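Local coordinates for protein predicted protease of the collagenase family (Methanopyrus kandleri, PDB 5D88) that probably acts as a peptidase of the U32 family, built on a TIM barrel that binds a zinc ion, at residues 27-31 and 65-69; 81-87 and 136-142; 149-155 and 178-184; 164-168 and 192-196. All coordinates share one frame; numbering follows the deposited sequence. Where two conformers were deposited one is given.

How the interactions relate
Interactions 1 and 2 come first along the chain, helix 63-75 running on to strand 79-83; the segments of interactions 3 and 4 then alternate. All four lie on or around one eight-stranded TIM barrel, interaction 4 involving a short antiparallel pair beside it. The centre of interaction 2, near that of the chain, is about 16 Å from those of interactions 1 and 3 and about 14 Å from that of interaction 4. Val-139 packs on Phe-154 of interaction 3, and His-141 reaches interaction 4, sharing its acetate. Interactions 2, 3 and 4 touch one another and each reaches the second subunit; interaction 1 stands apart, its nearest atoms about 4 Å from interaction 2.

Interaction 1 (27-31 and 65-69); sequences LCCSR and EVEDI
Ile-69 supplies the apolar part of this contact. Its CG1-CD1 branch lies along the Ser-30 to Arg-31 backbone, with CD1 3.6 Å from Ser-30 C and CG1 equally near Arg-31 N. The other branch, CG2, meets the SG of Cys-28 at 3.8 Å. The sulfur reaches this methyl because chi1 of Cys-28 (179°) swings it opposite the backbone N. A branched aliphatic residue suits the place: an alanine here would probably leave a gap beneath the Ser-30 backbone and take from Cys-28 SG its apolar neighbour.

Ile-69 belongs to helix 63-75, an outer helix of the TIM barrel, and also packs on Ile-44 and Val-46 of strand 43-47. The chain leaves strand 23-27 at Leu-27 and reaches Ser-30, the N-cap of helix 31-34; Ser-30 OG bonds to His-33 N.

The charged pair lies toward the partly exposed side. The chain of Arg-31, bent at chi2 (68°), passes Asp-68 obliquely, so that OD2 touches CD at 3.2 Å while its salt bridge to NE is long, 3.8 Å. OD2 lies in the guanidinium plane, at the edge; NH1 has a stronger mate in Asp-35.

A water sits between the segments: it accepts from Arg-31 N at 2.9 Å, but its bond to Glu-65 OE1 is doubtful because the separation is too short; that carboxylate is held elsewhere by Arg-59 and Glu-62 N.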
loop_
_atom_site.group_PDB
_atom_site.type_symbol
_atom_site.label_atom_id
_atom_site.label_comp_id
_atom_site.label_asym_id
_atom_site.label_seq_id
_atom_site.Cartn_x
_atom_site.Cartn_y
_atom_site.Cartn_z
ATOM N N LEU A 27 16.196 3.980 -16.363
ATOM C CA LEU A 27 16.559 4.346 -15.006
ATOM C C LEU A 27 18.037 4.712 -14.950
ATOM O O LEU A 27 18.879 4.056 -15.567
ATOM C CB LEU A 27 16.266 3.167 -14.065
ATOM C CG LEU A 27 16.625 3.398 -12.596
ATOM C CD1 LEU A 27 15.644 4.347 -11.920
ATOM C CD2 LEU A 27 16.711 2.089 -11.847
ATOM N N CYS A 28 18.356 5.766 -14.202
ATOM C CA CYS A 28 19.745 6.154 -14.003
ATOM C C CYS A 28 19.939 6.500 -12.537
ATOM O O CYS A 28 19.363 7.485 -12.053
ATOM C CB CYS A 28 20.117 7.328 -14.909
ATOM S SG CYS A 28 21.792 7.848 -14.695
ATOM N N CYS A 29 20.769 5.704 -11.845
ATOM C CA CYS A 29 20.967 5.832 -10.406
ATOM C C CYS A 29 22.298 6.440 -10.030
ATOM O O CYS A 29 22.549 6.652 -8.833
ATOM C CB CYS A 29 20.856 4.473 -9.715
ATOM S SG CYS A 29 19.244 3.776 -9.837
ATOM N N SER A 30 23.156 6.719 -11.001
ATOM C CA SER A 30 24.473 7.266 -10.713
ATOM C C SER A 30 25.001 7.926 -11.971
ATOM O O SER A 30 24.564 7.626 -13.083
ATOM C CB SER A 30 25.455 6.187 -10.237
ATOM O OG SER A 30 25.839 5.346 -11.307
ATOM N N ARG A 31 25.950 8.838 -11.775
ATOM C CA ARG A 31 26.637 9.437 -12.908
ATOM C C ARG A 31 27.249 8.365 -13.808
ATOM O O ARG A 31 27.239 8.496 -15.036
ATOM C CB ARG A 31 27.704 10.407 -12.404
ATOM C CG ARG A 31 28.598 10.958 -13.496
ATOM C CD ARG A 31 27.824 11.869 -14.426
ATOM N NE ARG A 31 28.676 12.402 -15.478
ATOM C CZ ARG A 31 28.986 11.749 -16.591
ATOM N NH1 ARG A 31 28.516 10.521 -16.802
ATOM N NH2 ARG A 31 29.769 12.325 -17.496
ATOM N N GLU A 65 24.586 14.085 -6.555
ATOM C CA GLU A 65 24.685 13.198 -7.713
ATOM C C GLU A 65 23.540 13.422 -8.683
ATOM O O GLU A 65 23.740 13.404 -9.901
ATOM C CB GLU A 65 24.661 11.744 -7.284
ATOM C CG GLU A 65 25.776 11.288 -6.423
ATOM C CD GLU A 65 25.607 9.819 -6.101
ATOM O OE1 GLU A 65 25.903 8.990 -6.992
ATOM O OE2 GLU A 65 25.120 9.502 -4.991
ATOM N N VAL A 66 22.325 13.570 -8.159
ATOM C CA VAL A 66 21.166 13.844 -9.000
ATOM C C VAL A 66 21.435 15.048 -9.894
ATOM O O VAL A 66 21.158 15.028 -11.099
ATOM C CB VAL A 66 19.923 14.054 -8.123
ATOM C CG1 VAL A 66 18.739 14.551 -8.953
ATOM C CG2 VAL A 66 19.587 12.760 -7.422
ATOM N N GLU A 67 21.985 16.116 -9.317
ATOM C CA GLU A 67 22.170 17.340 -10.086
ATOM C C GLU A 67 23.209 17.148 -11.184
ATOM O O GLU A 67 23.032 17.636 -12.308
ATOM C CB GLU A 67 22.522 18.478 -9.132
ATOM C CG GLU A 67 21.319 18.759 -8.213
ATOM C CD GLU A 67 21.555 19.811 -7.141
ATOM O OE1 GLU A 67 22.703 20.291 -6.988
ATOM O OE2 GLU A 67 20.568 20.153 -6.442
ATOM N N ASP A 68 24.268 16.391 -10.891
ATOM C CA ASP A 68 25.260 16.046 -11.901
ATOM C C ASP A 68 24.654 15.185 -13.013
ATOM O O ASP A 68 24.904 15.422 -14.203
ATOM C CB ASP A 68 26.419 15.327 -11.215
ATOM C CG ASP A 68 27.587 15.094 -12.134
ATOM O OD1 ASP A 68 27.916 15.996 -12.938
ATOM O OD2 ASP A 68 28.182 14.004 -12.040
ATOM N N ILE A 69 23.856 14.182 -12.646
ATOM C CA ILE A 69 23.215 13.317 -13.637
ATOM C C ILE A 69 22.353 14.138 -14.581
ATOM O O ILE A 69 22.355 13.926 -15.801
ATOM C CB ILE A 69 22.377 12.236 -12.936
ATOM C CG1 ILE A 69 23.287 11.204 -12.261
ATOM C CG2 ILE A 69 21.414 11.546 -13.936
ATOM C CD1 ILE A 69 22.545 10.392 -11.197
HETATM O O HOH W 1 26.943 9.547 -9.138
#

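Interaction 2 (81-87 and 136-142); sequences QALMDFT and TVVVSHT. With ACT (acetate ion), chain C.
At the C-terminal mouth of the TIM barrel, where this fold keeps its active sites, Asp-85 and Ser-140 meet just beyond two strands, 79-83 and 136-139, which are separated in the sheet by strand 117-120. Ser-140 OG donates to Asp-85 OD2 at 2.7 Å, using the anti lone pair of that oxygen. The same hydroxyl accepts from Thr-142 N at 3.2 Å in an almost straight bond (177°), forming an ST turn. Thr-142 OG1 has Asp-85 O and OD2 at 3.2 and 3.3 Å, both within range of its single proton, and its CG2 methyl lies against the carboxylate. The carboxylate is also fixed by Ala-54 N and Thr-55 OG1.

Deeper in the barrel, the amide of Gln-81 crosses Val-138 at about a right angle, with NE2 3.7 Å from CG2; a water joins NE2 to Thr-136 OG1, and OE1 takes a bond from Arg-187.

His-141 NE2 donates to acetate O at 2.8 Å, and Thr-87 lies next to the zinc ligand Cys-88. Serine and threonine suit the place: their short hydroxyls can bond a buried carboxylate. Held by these bonds, Asp-85 probably restrains the loops that follow the strands, near the zinc site.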
loop_
_atom_site.group_PDB
_atom_site.type_symbol
_atom_site.label_atom_id
_atom_site.label_comp_id
_atom_site.label_asym_id
_atom_site.label_seq_id
_atom_site.Cartn_x
_atom_site.Cartn_y
_atom_site.Cartn_z
ATOM N N GLN A 81 13.144 12.704 -16.304
ATOM C CA GLN A 81 12.059 12.652 -15.342
ATOM C C GLN A 81 12.602 12.290 -13.969
ATOM O O GLN A 81 13.494 11.449 -13.834
ATOM C CB GLN A 81 10.981 11.661 -15.771
ATOM C CG GLN A 81 10.259 12.103 -17.032
ATOM C CD GLN A 81 9.257 11.096 -17.565
ATOM O OE1 GLN A 81 9.249 9.926 -17.184
ATOM N NE2 GLN A 81 8.411 11.553 -18.479
ATOM N N ALA A 82 12.090 12.986 -12.966
ATOM C CA ALA A 82 12.381 12.687 -11.575
ATOM C C ALA A 82 11.479 11.557 -11.108
ATOM O O ALA A 82 10.262 11.607 -11.306
ATOM C CB ALA A 82 12.139 13.928 -10.709
ATOM N N LEU A 83 12.070 10.561 -10.461
ATOM C CA LEU A 83 11.326 9.483 -9.818
ATOM C C LEU A 83 11.141 9.843 -8.351
ATOM O O LEU A 83 12.108 9.876 -7.578
ATOM C CB LEU A 83 12.053 8.149 -9.982
ATOM C CG LEU A 83 11.399 6.902 -9.382
ATOM C CD1 LEU A 83 10.066 6.588 -10.086
ATOM C CD2 LEU A 83 12.337 5.735 -9.505
ATOM N N MET A 84 9.895 10.111 -7.982
ATOM C CA MET A 84 9.503 10.528 -6.630
ATOM C C MET A 84 8.219 9.773 -6.301
ATOM O O MET A 84 7.168 10.349 -6.046
ATOM C CB MET A 84 9.297 12.042 -6.543
ATOM C CG MET A 84 9.199 12.536 -5.117
ATOM S SD MET A 84 9.085 14.323 -5.043
ATOM C CE MET A 84 7.534 14.514 -5.843
ATOM N N ASP A 85 8.297 8.439 -6.331
ATOM C CA ASP A 85 7.098 7.613 -6.347
ATOM C C ASP A 85 6.816 6.948 -5.011
ATOM O O ASP A 85 6.240 5.864 -4.975
ATOM C CB ASP A 85 7.156 6.574 -7.463
ATOM C CG ASP A 85 8.233 5.525 -7.275
ATOM O OD1 ASP A 85 9.127 5.675 -6.446
ATOM O OD2 ASP A 85 8.171 4.520 -7.999
ATOM N N PHE A 86 7.149 7.617 -3.914
ATOM C CA PHE A 86 6.755 7.140 -2.600
ATOM C C PHE A 86 5.276 6.775 -2.552
ATOM O O PHE A 86 4.425 7.449 -3.147
ATOM C CB PHE A 86 7.068 8.183 -1.515
ATOM C CG PHE A 86 6.368 9.498 -1.679
ATOM C CD1 PHE A 86 5.078 9.668 -1.207
ATOM C CD2 PHE A 86 7.024 10.574 -2.263
ATOM C CE1 PHE A 86 4.451 10.867 -1.316
ATOM C CE2 PHE A 86 6.406 11.800 -2.376
ATOM C CZ PHE A 86 5.110 11.950 -1.908
ATOM N N THR A 87 4.972 5.706 -1.812
ATOM C CA THR A 87 3.596 5.282 -1.614
ATOM C C THR A 87 3.038 5.716 -0.274
ATOM O O THR A 87 1.850 5.483 -0.001
ATOM C CB THR A 87 3.488 3.761 -1.777
ATOM O OG1 THR A 87 4.453 3.089 -0.952
ATOM C CG2 THR A 87 3.701 3.401 -3.246
ATOM N N THR A 136 5.300 16.795 -17.269
ATOM C CA THR A 136 4.652 15.523 -17.569
ATOM C C THR A 136 4.387 14.781 -16.267
ATOM O O THR A 136 5.310 14.553 -15.483
ATOM C CB THR A 136 5.529 14.647 -18.476
ATOM O OG1 THR A 136 5.925 15.373 -19.630
ATOM C CG2 THR A 136 4.767 13.411 -18.927
ATOM N N VAL A 137 3.140 14.388 -16.038
ATOM C CA VAL A 137 2.751 13.685 -14.818
ATOM C C VAL A 137 2.615 12.204 -15.146
ATOM O O VAL A 137 1.694 11.798 -15.866
ATOM C CB VAL A 137 1.450 14.243 -14.231
ATOM C CG1 VAL A 137 1.099 13.532 -12.938
ATOM C CG2 VAL A 137 1.565 15.733 -13.997
ATOM N N VAL A 138 3.547 11.401 -14.629
ATOM C CA VAL A 138 3.624 9.963 -14.896
ATOM C C VAL A 138 3.246 9.227 -13.617
ATOM O O VAL A 138 3.859 9.442 -12.565
ATOM C CB VAL A 138 5.030 9.543 -15.342
ATOM C CG1 VAL A 138 5.075 8.047 -15.665
ATOM C CG2 VAL A 138 5.498 10.357 -16.513
ATOM N N VAL A 139 2.254 8.348 -13.701
ATOM C CA VAL A 139 1.918 7.487 -12.573
ATOM C C VAL A 139 2.850 6.281 -12.584
ATOM O O VAL A 139 2.895 5.511 -13.555
ATOM C CB VAL A 139 0.457 7.046 -12.616
ATOM C CG1 VAL A 139 0.163 6.111 -11.445
ATOM C CG2 VAL A 139 -0.467 8.267 -12.578
ATOM N N SER A 140 3.582 6.113 -11.493
ATOM C CA SER A 140 4.522 5.019 -11.341
ATOM C C SER A 140 3.817 3.674 -11.284
ATOM O O SER A 140 2.689 3.558 -10.823
ATOM C CB SER A 140 5.324 5.199 -10.049
ATOM O OG SER A 140 6.362 4.223 -9.953
ATOM N N HIS A 141 4.538 2.631 -11.709
ATOM C CA HIS A 141 4.073 1.274 -11.477
ATOM C C HIS A 141 3.886 0.972 -9.993
ATOM O O HIS A 141 3.150 0.046 -9.660
ATOM C CB HIS A 141 5.051 0.280 -12.115
ATOM C CG HIS A 141 6.303 0.091 -11.336
ATOM N ND1 HIS A 141 7.342 0.996 -11.371
ATOM C CD2 HIS A 141 6.677 -0.885 -10.478
ATOM C CE1 HIS A 141 8.289 0.602 -10.544
ATOM N NE2 HIS A 141 7.921 -0.547 -10.004
ATOM N N THR A 142 4.511 1.735 -9.082
ATOM C CA THR A 142 4.297 1.445 -7.662
ATOM C C THR A 142 2.901 1.825 -7.177
ATOM O O THR A 142 2.531 1.450 -6.060
ATOM C CB THR A 142 5.323 2.162 -6.800
ATOM O OG1 THR A 142 5.183 3.575 -7.006
ATOM C CG2 THR A 142 6.751 1.690 -7.162
HETATM C C ACT C . 10.324 -2.262 -8.028
HETATM O O ACT C . 9.346 -2.572 -8.751
HETATM O OXT ACT C . 10.057 -1.653 -6.966
HETATM C CH3 ACT C . 11.733 -2.634 -8.401
HETATM O O HOH W 2 8.610 14.185 -19.847
#

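Interaction 3 (149-155 and 178-184); sequences EKAWHFE and IRERVSV
Glu-155 and Ser-183 are joined by a hydrogen bond: Ser-183 N donates to Glu-155 OE2 at 2.7 Å, meeting the oxygen on its syn side, somewhat out of the carboxylate plane. The side chain gets there fully stretched, with chi1 176° and chi2 178° carrying the carboxylate across to the turn. On the way its CG passes Val-184 CG1 at 3.8 Å, and Val-182 CG1 comes within 3.6 Å of OE1. A long acidic residue suits this place, its methylenes packing while its oxygen holds a backbone N-H.

At the outer end Arg-181 lays its guanidinium flat on Trp-152 in an offset cation-pi stack, planes 18° apart. NH2 stands over the CG-CD2 bond of the indole, 3.6 Å from Trp-152 CG, and CZ lies 4.1 Å from the centroid of the five-membered ring.

Helices 148-157 and 172-181 are neighbours in the outer layer of the TIM barrel, either side in sequence of strand 161-163. Between them the small CB methyl of Ala-151 lets the helices approach, touching Ile-178 CG2 at 3.8 Å and, just past the end of helix 172-181, Val-182 CG1 at 4.0 Å.

Beneath, Ala-151 and Val-184 rest on Ile-162 of that strand, and Ile-178 on Leu-186. On the far side of helix 148-157, Lys-150 NZ donates to Phe-195 O of the second subunit.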
loop_
_atom_site.group_PDB
_atom_site.type_symbol
_atom_site.label_atom_id
_atom_site.label_comp_id
_atom_site.label_asym_id
_atom_site.label_seq_id
_atom_site.Cartn_x
_atom_site.Cartn_y
_atom_site.Cartn_z
ATOM N N GLU A 149 -10.740 0.931 -14.105
ATOM C CA GLU A 149 -11.262 1.827 -13.078
ATOM C C GLU A 149 -10.145 2.646 -12.442
ATOM O O GLU A 149 -10.252 3.867 -12.302
ATOM C CB GLU A 149 -12.002 1.024 -12.004
ATOM C CG GLU A 149 -13.326 0.387 -12.457
ATOM C CD GLU A 149 -13.180 -0.797 -13.422
ATOM O OE1 GLU A 149 -12.196 -1.569 -13.352
ATOM O OE2 GLU A 149 -14.091 -0.960 -14.261
ATOM N N LYS A 150 -9.074 1.976 -12.016
ATOM C CA LYS A 150 -7.959 2.675 -11.389
ATOM C C LYS A 150 -7.308 3.641 -12.361
ATOM O O LYS A 150 -6.956 4.767 -11.991
ATOM C CB LYS A 150 -6.933 1.676 -10.862
ATOM C CG LYS A 150 -7.345 1.045 -9.564
ATOM C CD LYS A 150 -6.213 0.243 -8.911
ATOM C CE LYS A 150 -6.554 -0.002 -7.426
ATOM N NZ LYS A 150 -5.714 -1.007 -6.739
ATOM N N ALA A 151 -7.130 3.216 -13.609
ATOM C CA ALA A 151 -6.551 4.108 -14.604
ATOM C C ALA A 151 -7.413 5.343 -14.788
ATOM O O ALA A 151 -6.899 6.463 -14.876
ATOM C CB ALA A 151 -6.392 3.369 -15.928
ATOM N N TRP A 152 -8.727 5.157 -14.848
ATOM C CA TRP A 152 -9.621 6.284 -15.107
ATOM C C TRP A 152 -9.549 7.318 -13.984
ATOM O O TRP A 152 -9.556 8.529 -14.238
ATOM C CB TRP A 152 -11.050 5.769 -15.301
ATOM C CG TRP A 152 -12.015 6.851 -15.682
ATOM C CD1 TRP A 152 -12.284 7.309 -16.945
ATOM C CD2 TRP A 152 -12.818 7.631 -14.797
ATOM N NE1 TRP A 152 -13.213 8.313 -16.891
ATOM C CE2 TRP A 152 -13.551 8.531 -15.584
ATOM C CE3 TRP A 152 -12.995 7.650 -13.416
ATOM C CZ2 TRP A 152 -14.449 9.441 -15.035
ATOM C CZ3 TRP A 152 -13.885 8.561 -12.875
ATOM C CH2 TRP A 152 -14.602 9.437 -13.683
ATOM N N HIS A 153 -9.465 6.867 -12.733
ATOM C CA HIS A 153 -9.357 7.821 -11.642
ATOM C C HIS A 153 -8.034 8.568 -11.677
ATOM O O HIS A 153 -8.009 9.782 -11.413
ATOM C CB HIS A 153 -9.580 7.103 -10.317
ATOM C CG HIS A 153 -11.028 6.771 -10.079
ATOM N ND1 HIS A 153 -11.928 7.690 -9.572
ATOM C CD2 HIS A 153 -11.745 5.645 -10.320
ATOM C CE1 HIS A 153 -13.124 7.137 -9.486
ATOM N NE2 HIS A 153 -13.043 5.898 -9.939
ATOM N N PHE A 154 -6.924 7.887 -12.011
ATOM C CA PHE A 154 -5.662 8.616 -12.092
ATOM C C PHE A 154 -5.667 9.609 -13.252
ATOM O O PHE A 154 -5.117 10.714 -13.132
ATOM C CB PHE A 154 -4.483 7.646 -12.197
ATOM C CG PHE A 154 -3.935 7.213 -10.875
ATOM C CD1 PHE A 154 -3.093 8.036 -10.143
ATOM C CD2 PHE A 154 -4.271 5.989 -10.349
ATOM C CE1 PHE A 154 -2.578 7.623 -8.931
ATOM C CE2 PHE A 154 -3.768 5.583 -9.136
ATOM C CZ PHE A 154 -2.928 6.398 -8.426
ATOM N N GLU A 155 -6.310 9.262 -14.361
ATOM C CA GLU A 155 -6.459 10.212 -15.460
ATOM C C GLU A 155 -7.243 11.438 -15.011
ATOM O O GLU A 155 -6.856 12.583 -15.287
ATOM C CB GLU A 155 -7.152 9.536 -16.646
ATOM C CG GLU A 155 -7.425 10.489 -17.809
ATOM C CD GLU A 155 -8.081 9.802 -19.004
ATOM O OE1 GLU A 155 -9.214 9.289 -18.859
ATOM O OE2 GLU A 155 -7.449 9.761 -20.081
ATOM N N ILE A 178 -7.962 -1.169 -20.515
ATOM C CA ILE A 178 -7.544 0.137 -20.004
ATOM C C ILE A 178 -7.578 1.180 -21.118
ATOM O O ILE A 178 -8.098 2.283 -20.931
ATOM C CB ILE A 178 -6.154 0.045 -19.344
ATOM C CG1 ILE A 178 -6.251 -0.720 -18.007
ATOM C CG2 ILE A 178 -5.591 1.434 -19.086
ATOM C CD1 ILE A 178 -4.916 -1.197 -17.415
ATOM N N ARG A 179 -7.043 0.844 -22.295
ATOM C CA ARG A 179 -7.061 1.773 -23.424
ATOM C C ARG A 179 -8.473 2.189 -23.806
ATOM O O ARG A 179 -8.691 3.325 -24.243
ATOM C CB ARG A 179 -6.402 1.145 -24.641
ATOM C CG ARG A 179 -4.939 1.084 -24.561
ATOM C CD ARG A 179 -4.331 1.790 -25.733
ATOM N NE ARG A 179 -2.902 1.515 -25.762
ATOM C CZ ARG A 179 -1.955 2.410 -25.525
ATOM N NH1 ARG A 179 -2.258 3.682 -25.264
ATOM N NH2 ARG A 179 -0.691 2.024 -25.560
ATOM N N GLU A 180 -9.433 1.266 -23.721
ATOM C CA GLU A 180 -10.810 1.612 -24.057
ATOM C C GLU A 180 -11.343 2.693 -23.127
ATOM O O GLU A 180 -12.218 3.472 -23.510
ATOM C CB GLU A 180 -11.702 0.370 -23.987
ATOM C CG GLU A 180 -11.481 -0.657 -25.101
ATOM C CD GLU A 180 -12.125 -2.018 -24.783
ATOM O OE1 GLU A 180 -12.954 -2.064 -23.844
ATOM O OE2 GLU A 180 -11.801 -3.038 -25.454
ATOM N N ARG A 181 -10.796 2.782 -21.919
ATOM C CA ARG A 181 -11.342 3.623 -20.868
ATOM C C ARG A 181 -10.671 4.980 -20.774
ATOM O O ARG A 181 -11.335 5.964 -20.426
ATOM C CB ARG A 181 -11.201 2.906 -19.523
ATOM C CG ARG A 181 -11.954 3.551 -18.392
ATOM C CD ARG A 181 -13.447 3.311 -18.502
ATOM N NE ARG A 181 -14.170 4.231 -17.633
ATOM C CZ ARG A 181 -14.430 4.022 -16.342
ATOM N NH1 ARG A 181 -14.037 2.905 -15.735
ATOM N NH2 ARG A 181 -15.095 4.943 -15.655
ATOM N N VAL A 182 -9.372 5.062 -21.062
ATOM C CA VAL A 182 -8.616 6.283 -20.834
ATOM C C VAL A 182 -7.914 6.703 -22.113
ATOM O O VAL A 182 -7.745 5.925 -23.053
ATOM C CB VAL A 182 -7.585 6.129 -19.698
ATOM C CG1 VAL A 182 -8.281 5.831 -18.389
ATOM C CG2 VAL A 182 -6.586 5.042 -20.028
ATOM N N SER A 183 -7.505 7.964 -22.132
ATOM C CA SER A 183 -6.841 8.551 -23.281
ATOM C C SER A 183 -5.372 8.853 -23.026
ATOM O O SER A 183 -4.689 9.340 -23.929
ATOM C CB SER A 183 -7.575 9.827 -23.692
ATOM O OG SER A 183 -8.835 9.491 -24.239
ATOM N N VAL A 184 -4.866 8.566 -21.828
ATOM C CA VAL A 184 -3.474 8.828 -21.479
ATOM C C VAL A 184 -2.544 7.904 -22.245
ATOM O O VAL A 184 -2.970 6.892 -22.817
ATOM C CB VAL A 184 -3.218 8.648 -19.973
ATOM C CG1 VAL A 184 -3.985 9.650 -19.162
ATOM C CG2 VAL A 184 -3.562 7.200 -19.541
HETATM O O HOH W 3 -10.933 9.330 -20.714
#

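Interaction 4 (164-168 and 192-196); sequences VDPAL and AITFR. With ACT (acetate ion), chain C.
Asp-165 and Thr-194 form the tight centre of this contact, where the loop after strand 161-163 meets the segment 192-196, whose first residues pair with strand 233-234. Both carboxylate oxygens take part. OD1 receives Phe-195 N on its syn lone pair at 2.8 Å, in a nearly straight bond (171°). OD2 accepts the Thr-194 hydroxyl, also on its syn lone pair, at 2.7 Å, and Ala-167 N from above the carboxylate plane at 3.0 Å, which closes an Asx turn. With chi1 at -179° the carboxylate extends away from its own backbone N toward the other segment. Thr-194 OG1 passes the chain on, accepting Arg-196 N in an ST turn at 3.0 Å. Next to these bonds the puckered ring of Pro-166 packs with CG 3.7 Å from Ala-192 CB, a proline suiting the start of the 3-10 turn.

The solvent side is looser. There Arg-196, an exposed residue, stretches across Ala-167 and lays one guanidinium face over its CB methyl, with no salt bridge to Asp-165; the charged atoms stay 5.3 Å apart, Asp-165 OD2 to Arg-196 NE. Elsewhere, Ile-193 N donates to the bound acetate, and the Phe-195 ring meets Phe-195 of the second subunit.

With an alanine in place of Asp-165, Phe-195 N, Ala-167 N and the Thr-194 hydroxyl would probably all lose their acceptor, undoing the Asx turn and setting the Thr-194 hydroxyl free to turn. Three donors on this buried carboxylate would probably stabilise its negative charge and tie the two segments to each other.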
loop_
_atom_site.group_PDB
_atom_site.type_symbol
_atom_site.label_atom_id
_atom_site.label_comp_id
_atom_site.label_asym_id
_atom_site.label_seq_id
_atom_site.Cartn_x
_atom_site.Cartn_y
_atom_site.Cartn_z
ATOM N N VAL A 164 1.418 0.799 -16.109
ATOM C CA VAL A 164 0.585 -0.275 -15.585
ATOM C C VAL A 164 1.377 -1.101 -14.575
ATOM O O VAL A 164 2.616 -1.155 -14.586
ATOM C CB VAL A 164 0.044 -1.175 -16.707
ATOM C CG1 VAL A 164 -0.785 -0.377 -17.703
ATOM C CG2 VAL A 164 1.195 -1.931 -17.395
ATOM N N ASP A 165 0.646 -1.775 -13.695
ATOM C CA ASP A 165 1.299 -2.766 -12.866
ATOM C C ASP A 165 1.987 -3.792 -13.767
ATOM O O ASP A 165 1.409 -4.225 -14.777
ATOM C CB ASP A 165 0.315 -3.467 -11.934
ATOM C CG ASP A 165 1.011 -4.496 -11.054
ATOM O OD1 ASP A 165 1.567 -4.108 -10.009
ATOM O OD2 ASP A 165 1.051 -5.678 -11.425
ATOM N N PRO A 166 3.216 -4.194 -13.445
ATOM C CA PRO A 166 3.968 -5.084 -14.347
ATOM C C PRO A 166 3.284 -6.414 -14.644
ATOM O O PRO A 166 3.628 -7.070 -15.647
ATOM C CB PRO A 166 5.293 -5.289 -13.600
ATOM C CG PRO A 166 5.450 -4.105 -12.810
ATOM C CD PRO A 166 4.079 -3.655 -12.382
ATOM N N ALA A 167 2.325 -6.842 -13.822
ATOM C CA ALA A 167 1.602 -8.068 -14.138
ATOM C C ALA A 167 0.868 -7.971 -15.466
ATOM O O ALA A 167 0.564 -9.008 -16.062
ATOM C CB ALA A 167 0.615 -8.424 -13.020
ATOM N N LEU A 168 0.614 -6.764 -15.962
ATOM C CA LEU A 168 -0.100 -6.568 -17.222
ATOM C C LEU A 168 0.817 -6.447 -18.433
ATOM O O LEU A 168 0.325 -6.223 -19.545
ATOM C CB LEU A 168 -0.966 -5.314 -17.133
ATOM C CG LEU A 168 -2.319 -5.489 -16.449
ATOM C CD1 LEU A 168 -2.146 -5.899 -15.007
ATOM C CD2 LEU A 168 -3.117 -4.205 -16.529
ATOM N N ALA A 192 10.571 -4.691 -13.156
ATOM C CA ALA A 192 9.864 -4.152 -12.011
ATOM C C ALA A 192 9.073 -5.251 -11.323
ATOM O O ALA A 192 8.724 -6.268 -11.923
ATOM C CB ALA A 192 8.929 -3.028 -12.443
ATOM N N ILE A 193 8.765 -5.015 -10.065
ATOM C CA ILE A 193 8.019 -5.958 -9.240
ATOM C C ILE A 193 6.531 -5.676 -9.387
ATOM O O ILE A 193 6.110 -4.521 -9.434
ATOM C CB ILE A 193 8.471 -5.849 -7.777
ATOM C CG1 ILE A 193 9.948 -6.221 -7.656
ATOM C CG2 ILE A 193 7.654 -6.760 -6.866
ATOM C CD1 ILE A 193 10.559 -5.609 -6.466
ATOM N N THR A 194 5.738 -6.739 -9.516
ATOM C CA THR A 194 4.288 -6.617 -9.557
ATOM C C THR A 194 3.704 -6.565 -8.153
ATOM O O THR A 194 4.211 -7.189 -7.217
ATOM C CB THR A 194 3.644 -7.774 -10.323
ATOM O OG1 THR A 194 2.229 -7.727 -10.135
ATOM C CG2 THR A 194 4.133 -9.117 -9.859
ATOM N N PHE A 195 2.624 -5.794 -8.013
ATOM C CA PHE A 195 1.892 -5.750 -6.766
ATOM C C PHE A 195 1.297 -7.102 -6.395
ATOM O O PHE A 195 0.889 -7.284 -5.241
ATOM C CB PHE A 195 0.796 -4.674 -6.873
ATOM C CG PHE A 195 0.348 -4.159 -5.570
ATOM C CD1 PHE A 195 1.027 -3.115 -4.960
ATOM C CD2 PHE A 195 -0.762 -4.700 -4.948
ATOM C CE1 PHE A 195 0.609 -2.602 -3.758
ATOM C CE2 PHE A 195 -1.180 -4.211 -3.716
ATOM C CZ PHE A 195 -0.485 -3.154 -3.121
ATOM N N ARG A 196 1.264 -8.066 -7.335
ATOM C CA ARG A 196 0.897 -9.434 -7.004
ATOM C C ARG A 196 1.896 -10.094 -6.065
ATOM O O ARG A 196 1.564 -11.116 -5.454
ATOM C CB ARG A 196 0.763 -10.253 -8.286
ATOM C CG ARG A 196 -0.467 -9.856 -9.077
ATOM C CD ARG A 196 -0.677 -10.680 -10.287
ATOM N NE ARG A 196 -1.829 -10.148 -11.016
ATOM C CZ ARG A 196 -2.276 -10.609 -12.184
ATOM N NH1 ARG A 196 -1.672 -11.625 -12.795
ATOM N NH2 ARG A 196 -3.334 -10.034 -12.749
HETATM C C ACT C . 10.324 -2.262 -8.028
HETATM O O ACT C . 9.346 -2.572 -8.751
HETATM O OXT ACT C . 10.057 -1.653 -6.966
HETATM C CH3 ACT C . 11.733 -2.634 -8.401
#